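Local coordinates for intracellular sulfur oxidation protein DsrF (Allochromatium vinosum, PDB 2HY5) that is of uncertain function but could take part in the oxidation of intracellular sulfur, as a subunit of the DsrEFH complex, at residues A15-I20 and K63-T68; D46-L51 and R90-D95. All coordinates share one frame; numbering follows the deposited sequence.

Interaction 1. Residues A15-I20 and K63-T68; sequences APYGTI and KNFSPT
Pro16 and Tyr17 meet Phe65 across two loops whose backbones stay well apart: Pro16 CA and Ser66 CA, 9.1 Å from each other, are the nearest such pair, and side chains span the interval. Each loop turns locally, 15-20 through a weak bond from Gly18 N to Pro16 O, and 63-68 through Thr68 N to Phe65 O. Tyr17 CG lies beside the backbone N (chi1 -55°), anti to the carbonyl carbon, and the phenol runs past the Phe65 ring, the two side chains sliding by in opposite directions. Tyr17 CE2 lies 3.4 Å from Phe65 CE1, with the ring planes inclined at 55° and the centroids 5.1 Å apart. Beside this oblique pair, Pro16 CB packs on Phe65 CZ at 3.9 Å. The carbonyl oxygen of Lys63 sits at the edge of the phenol ring, while the phenol oxygen is hydrogen-bonded to Gln55. Trp23 of helix 21-32 meets Phe65 as well, and Ala68 of the neighbouring DsrH chain packs against Tyr17. The arrangement is plain aromatic packing between loops of a parallel alpha/beta fold, one linking strand 7-12 to helix 21-32, the other within the connection from strand 38-43 to strand 79-83.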
loop_
_atom_site.group_PDB
_atom_site.type_symbol
_atom_site.label_atom_id
_atom_site.label_comp_id
_atom_site.label_asym_id
_atom_site.label_seq_id
_atom_site.Cartn_x
_atom_site.Cartn_y
_atom_site.Cartn_z
ATOM N N ALA B 15 -8.507 -3.099 7.538
ATOM C CA ALA B 15 -9.064 -4.428 7.737
ATOM C C ALA B 15 -7.917 -5.394 7.986
ATOM O O ALA B 15 -6.804 -5.182 7.510
ATOM C CB ALA B 15 -9.858 -4.859 6.498
ATOM N N PRO B 16 -8.175 -6.470 8.744
ATOM C CA PRO B 16 -7.151 -7.469 9.052
ATOM C C PRO B 16 -6.845 -8.401 7.878
ATOM O O PRO B 16 -7.642 -8.525 6.943
ATOM C CB PRO B 16 -7.757 -8.208 10.241
ATOM C CG PRO B 16 -9.205 -8.211 9.900
ATOM C CD PRO B 16 -9.442 -6.790 9.428
ATOM N N TYR B 17 -5.667 -9.020 7.936
ATOM C CA TYR B 17 -5.184 -9.986 6.950
ATOM C C TYR B 17 -4.745 -9.497 5.575
ATOM O O TYR B 17 -3.743 -9.979 5.051
ATOM C CB TYR B 17 -6.208 -11.112 6.801
ATOM C CG TYR B 17 -6.526 -11.766 8.117
ATOM C CD1 TYR B 17 -7.783 -11.620 8.705
ATOM C CD2 TYR B 17 -5.552 -12.489 8.812
ATOM C CE1 TYR B 17 -8.061 -12.171 9.951
ATOM C CE2 TYR B 17 -5.824 -13.043 10.060
ATOM C CZ TYR B 17 -7.077 -12.877 10.624
ATOM O OH TYR B 17 -7.336 -13.395 11.871
ATOM N N GLY B 18 -5.480 -8.560 4.987
ATOM C CA GLY B 18 -5.099 -8.043 3.677
ATOM C C GLY B 18 -3.734 -7.381 3.761
ATOM O O GLY B 18 -2.956 -7.376 2.797
ATOM N N THR B 19 -3.458 -6.803 4.925
ATOM C CA THR B 19 -2.182 -6.156 5.206
ATOM C C THR B 19 -1.801 -6.541 6.631
ATOM O O THR B 19 -2.623 -7.054 7.388
ATOM C CB THR B 19 -2.260 -4.616 5.119
ATOM O OG1 THR B 19 -3.307 -4.133 5.972
ATOM C CG2 THR B 19 -2.511 -4.165 3.685
ATOM N N ILE B 20 -0.560 -6.278 7.005
ATOM C CA ILE B 20 -0.103 -6.641 8.330
ATOM C C ILE B 20 -0.373 -5.565 9.379
ATOM O O ILE B 20 -0.190 -5.805 10.568
ATOM C CB ILE B 20 1.417 -6.954 8.303
ATOM C CG1 ILE B 20 1.817 -7.743 9.551
ATOM C CG2 ILE B 20 2.213 -5.660 8.208
ATOM C CD1 ILE B 20 3.240 -8.251 9.525
ATOM N N LYS B 63 -1.990 -17.630 10.548
ATOM C CA LYS B 63 -2.370 -17.814 11.939
ATOM C C LYS B 63 -3.475 -16.818 12.260
ATOM O O LYS B 63 -3.441 -15.668 11.817
ATOM C CB LYS B 63 -1.183 -17.565 12.868
ATOM C CG LYS B 63 -1.542 -17.669 14.344
ATOM C CD LYS B 63 -0.405 -17.189 15.225
ATOM C CE LYS B 63 -0.810 -17.169 16.689
ATOM N NZ LYS B 63 0.225 -16.513 17.537
ATOM N N ASN B 64 -4.459 -17.277 13.020
ATOM C CA ASN B 64 -5.584 -16.450 13.428
ATOM C C ASN B 64 -5.128 -15.671 14.663
ATOM O O ASN B 64 -4.946 -16.254 15.728
ATOM C CB ASN B 64 -6.766 -17.373 13.756
ATOM C CG ASN B 64 -8.028 -16.623 14.126
ATOM O OD1 ASN B 64 -9.109 -17.211 14.169
ATOM N ND2 ASN B 64 -7.903 -15.333 14.405
ATOM N N PHE B 65 -4.924 -14.362 14.523
ATOM C CA PHE B 65 -4.474 -13.563 15.663
ATOM C C PHE B 65 -5.595 -12.867 16.423
ATOM O O PHE B 65 -5.342 -12.165 17.404
ATOM C CB PHE B 65 -3.427 -12.523 15.231
ATOM C CG PHE B 65 -3.951 -11.458 14.302
ATOM C CD1 PHE B 65 -3.964 -11.656 12.923
ATOM C CD2 PHE B 65 -4.413 -10.244 14.805
ATOM C CE1 PHE B 65 -4.426 -10.652 12.059
ATOM C CE2 PHE B 65 -4.875 -9.239 13.953
ATOM C CZ PHE B 65 -4.883 -9.442 12.579
ATOM N N SER B 66 -6.832 -13.081 15.989
ATOM C CA SER B 66 -7.980 -12.452 16.633
ATOM C C SER B 66 -8.061 -12.653 18.150
ATOM O O SER B 66 -8.448 -11.739 18.875
ATOM C CB SER B 66 -9.285 -12.934 15.987
ATOM O OG SER B 66 -9.505 -14.311 16.222
ATOM N N PRO B 67 -7.698 -13.848 18.655
ATOM C CA PRO B 67 -7.770 -14.069 20.106
ATOM C C PRO B 67 -7.019 -13.019 20.928
ATOM O O PRO B 67 -7.404 -12.700 22.055
ATOM C CB PRO B 67 -7.173 -15.465 20.267
ATOM C CG PRO B 67 -7.600 -16.144 19.003
ATOM C CD PRO B 67 -7.312 -15.089 17.960
ATOM N N THR B 68 -5.950 -12.476 20.357
ATOM C CA THR B 68 -5.161 -11.473 21.056
ATOM C C THR B 68 -5.983 -10.246 21.447
ATOM O O THR B 68 -5.782 -9.681 22.523
ATOM C CB THR B 68 -3.962 -11.039 20.207
ATOM O OG1 THR B 68 -3.145 -12.183 19.931
ATOM C CG2 THR B 68 -3.128 -10.001 20.952
#

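Interaction 2. Residues D46-L51 and R90-D95; sequences DGVYQL and RGLTQD
Arg90 crosses Tyr49 at a slant to reach Asp46, joining two loops of the parallel alpha/beta fold, one after strand 38-43 and one directly after helix 84-89. That helix ends in a Schellman motif with Gly91, at positive phi, as its C-prime residue. The charged part is a salt bridge in which Arg90 grips a single carboxylate oxygen side-on: NE and NH2 each donate to Asp46 OD1 at 2.9 Å, with N-H...O angles of 149° and 144°. OD1 lies in the guanidinium plane, yet the carboxylate stands almost perpendicular to it; NE arrives nearly along the C-O axis, and NH2 from above the carboxylate plane. Asp46 OD2 is hydrogen-bonded to Ser10 OG of the DsrH chain, and Arg90 NH1 to Ser86 O, which helps fix the guanidinium's rotation.

The apolar part follows the arginine's methylenes. Extended from CG to NE, the chain brings CD over one face of the Tyr49 ring, a CH-pi contact 3.8 Å from the centroid. Val48 CG2 touches the same CD, and Leu92 CD1 reaches Tyr49 CE2 at 3.7 Å. Tyr38 of the DsrH chain stacks on Tyr49. An alanine in place of Arg90 would probably leave Asp46 OD1, on a buried residue, without its cationic mate and open a gap over the phenol ring.

A water adds a last link, doubtful in detail because its bond to Arg90 O is modelled unusually short: it lies in the plane of the Tyr49 ring, 2.8 Å from Tyr49 OH.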
loop_
_atom_site.group_PDB
_atom_site.type_symbol
_atom_site.label_atom_id
_atom_site.label_comp_id
_atom_site.label_asym_id
_atom_site.label_seq_id
_atom_site.Cartn_x
_atom_site.Cartn_y
_atom_site.Cartn_z
ATOM N N ASP B 46 -12.476 0.819 8.110
ATOM C CA ASP B 46 -12.286 -0.629 8.017
ATOM C C ASP B 46 -11.661 -1.235 9.263
ATOM O O ASP B 46 -11.603 -2.455 9.402
ATOM C CB ASP B 46 -11.455 -1.009 6.785
ATOM C CG ASP B 46 -12.271 -1.001 5.502
ATOM O OD1 ASP B 46 -13.515 -0.976 5.582
ATOM O OD2 ASP B 46 -11.657 -1.032 4.414
ATOM N N GLY B 47 -11.196 -0.382 10.167
ATOM C CA GLY B 47 -10.611 -0.879 11.398
ATOM C C GLY B 47 -11.631 -1.636 12.233
ATOM O O GLY B 47 -11.274 -2.507 13.029
ATOM N N VAL B 48 -12.913 -1.320 12.063
ATOM C CA VAL B 48 -13.934 -2.017 12.840
ATOM C C VAL B 48 -13.973 -3.501 12.470
ATOM O O VAL B 48 -14.434 -4.326 13.246
ATOM C CB VAL B 48 -15.344 -1.398 12.646
ATOM C CG1 VAL B 48 -15.300 0.098 12.991
ATOM C CG2 VAL B 48 -15.836 -1.612 11.227
ATOM N N TYR B 49 -13.478 -3.834 11.281
ATOM C CA TYR B 49 -13.453 -5.223 10.833
ATOM C C TYR B 49 -12.431 -6.032 11.628
ATOM O O TYR B 49 -12.469 -7.266 11.642
ATOM C CB TYR B 49 -13.119 -5.285 9.339
ATOM C CG TYR B 49 -14.299 -5.038 8.422
ATOM C CD1 TYR B 49 -14.174 -4.221 7.302
ATOM C CD2 TYR B 49 -15.522 -5.670 8.644
ATOM C CE1 TYR B 49 -15.232 -4.039 6.419
ATOM C CE2 TYR B 49 -16.588 -5.497 7.771
ATOM C CZ TYR B 49 -16.434 -4.683 6.660
ATOM O OH TYR B 49 -17.477 -4.536 5.783
ATOM N N GLN B 50 -11.501 -5.340 12.280
ATOM C CA GLN B 50 -10.494 -6.035 13.073
ATOM C C GLN B 50 -11.125 -6.758 14.261
ATOM O O GLN B 50 -10.558 -7.713 14.793
ATOM C CB GLN B 50 -9.445 -5.048 13.590
ATOM C CG GLN B 50 -8.535 -4.465 12.523
ATOM C CD GLN B 50 -7.447 -3.590 13.123
ATOM O OE1 GLN B 50 -7.029 -3.802 14.259
ATOM N NE2 GLN B 50 -6.968 -2.622 12.355
ATOM N N LEU B 51 -12.307 -6.309 14.669
ATOM C CA LEU B 51 -12.978 -6.905 15.819
ATOM C C LEU B 51 -14.108 -7.884 15.532
ATOM O O LEU B 51 -14.861 -8.218 16.438
ATOM C CB LEU B 51 -13.508 -5.802 16.740
ATOM C CG LEU B 51 -12.477 -4.859 17.363
ATOM C CD1 LEU B 51 -13.194 -3.832 18.230
ATOM C CD2 LEU B 51 -11.483 -5.659 18.191
ATOM N N ARG B 90 -21.074 -0.633 7.201
ATOM C CA ARG B 90 -20.695 -1.996 6.864
ATOM C C ARG B 90 -21.768 -3.020 7.244
ATOM O O ARG B 90 -21.536 -4.229 7.201
ATOM C CB ARG B 90 -19.348 -2.299 7.527
ATOM C CG ARG B 90 -18.263 -1.378 6.987
ATOM C CD ARG B 90 -16.965 -1.402 7.769
ATOM N NE ARG B 90 -15.953 -0.581 7.102
ATOM C CZ ARG B 90 -16.013 0.745 6.993
ATOM N NH1 ARG B 90 -17.033 1.420 7.513
ATOM N NH2 ARG B 90 -15.064 1.401 6.342
ATOM N N GLY B 91 -22.951 -2.522 7.594
ATOM C CA GLY B 91 -24.048 -3.396 7.968
ATOM C C GLY B 91 -23.745 -4.250 9.182
ATOM O O GLY B 91 -24.253 -5.365 9.313
ATOM N N LEU B 92 -22.918 -3.728 10.080
ATOM C CA LEU B 92 -22.557 -4.461 11.281
ATOM C C LEU B 92 -23.177 -3.832 12.517
ATOM O O LEU B 92 -23.540 -2.658 12.515
ATOM C CB LEU B 92 -21.035 -4.489 11.452
ATOM C CG LEU B 92 -20.185 -5.101 10.340
ATOM C CD1 LEU B 92 -18.719 -4.941 10.703
ATOM C CD2 LEU B 92 -20.534 -6.572 10.156
ATOM N N THR B 93 -23.302 -4.631 13.570
ATOM C CA THR B 93 -23.838 -4.154 14.835
ATOM C C THR B 93 -22.841 -4.633 15.877
ATOM O O THR B 93 -21.946 -5.421 15.558
ATOM C CB THR B 93 -25.226 -4.754 15.135
ATOM O OG1 THR B 93 -25.098 -6.149 15.433
ATOM C CG2 THR B 93 -26.143 -4.582 13.937
ATOM N N GLN B 94 -22.975 -4.174 17.114
ATOM C CA GLN B 94 -22.028 -4.608 18.132
ATOM C C GLN B 94 -22.074 -6.124 18.309
ATOM O O GLN B 94 -21.114 -6.730 18.786
ATOM C CB GLN B 94 -22.294 -3.898 19.463
ATOM C CG GLN B 94 -21.382 -4.380 20.593
ATOM C CD GLN B 94 -20.995 -3.279 21.568
ATOM O OE1 GLN B 94 -21.831 -2.483 21.992
ATOM N NE2 GLN B 94 -19.722 -3.243 21.938
ATOM N N ASP B 95 -23.184 -6.738 17.906
ATOM C CA ASP B 95 -23.329 -8.187 18.017
ATOM C C ASP B 95 -22.370 -8.940 17.096
ATOM O O ASP B 95 -22.147 -10.139 17.271
ATOM C CB ASP B 95 -24.771 -8.604 17.706
ATOM C CG ASP B 95 -25.707 -8.399 18.885
ATOM O OD1 ASP B 95 -25.782 -7.265 19.404
ATOM O OD2 ASP B 95 -26.370 -9.375 19.294
HETATM O O HOH W 1 -19.805 -5.899 6.610
#

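Interactions 1 and 2 lie about 14 Å apart, centre to centre, and their segments alternate along the chain: 15-20, 46-51, 63-68, 90-95. The two middle segments share the long connection between strands 38-43 and 79-83, neighbours in the parallel sheet, so this connection meets the loop after strand 7-12 in one contact and the loop after helix 84-89 in the other. The contacts also touch directly, Pro16 CD lying 3.8 Å from Tyr49 O and Ala15 N 3.7 Å from Asp46 CB. Both are buried and both adjoin the DsrH chain, whose Tyr38 packs on Pro16 and stacks on Tyr49; they lie side by side where this chain meets DsrH, and interaction 1 also borders DsrE.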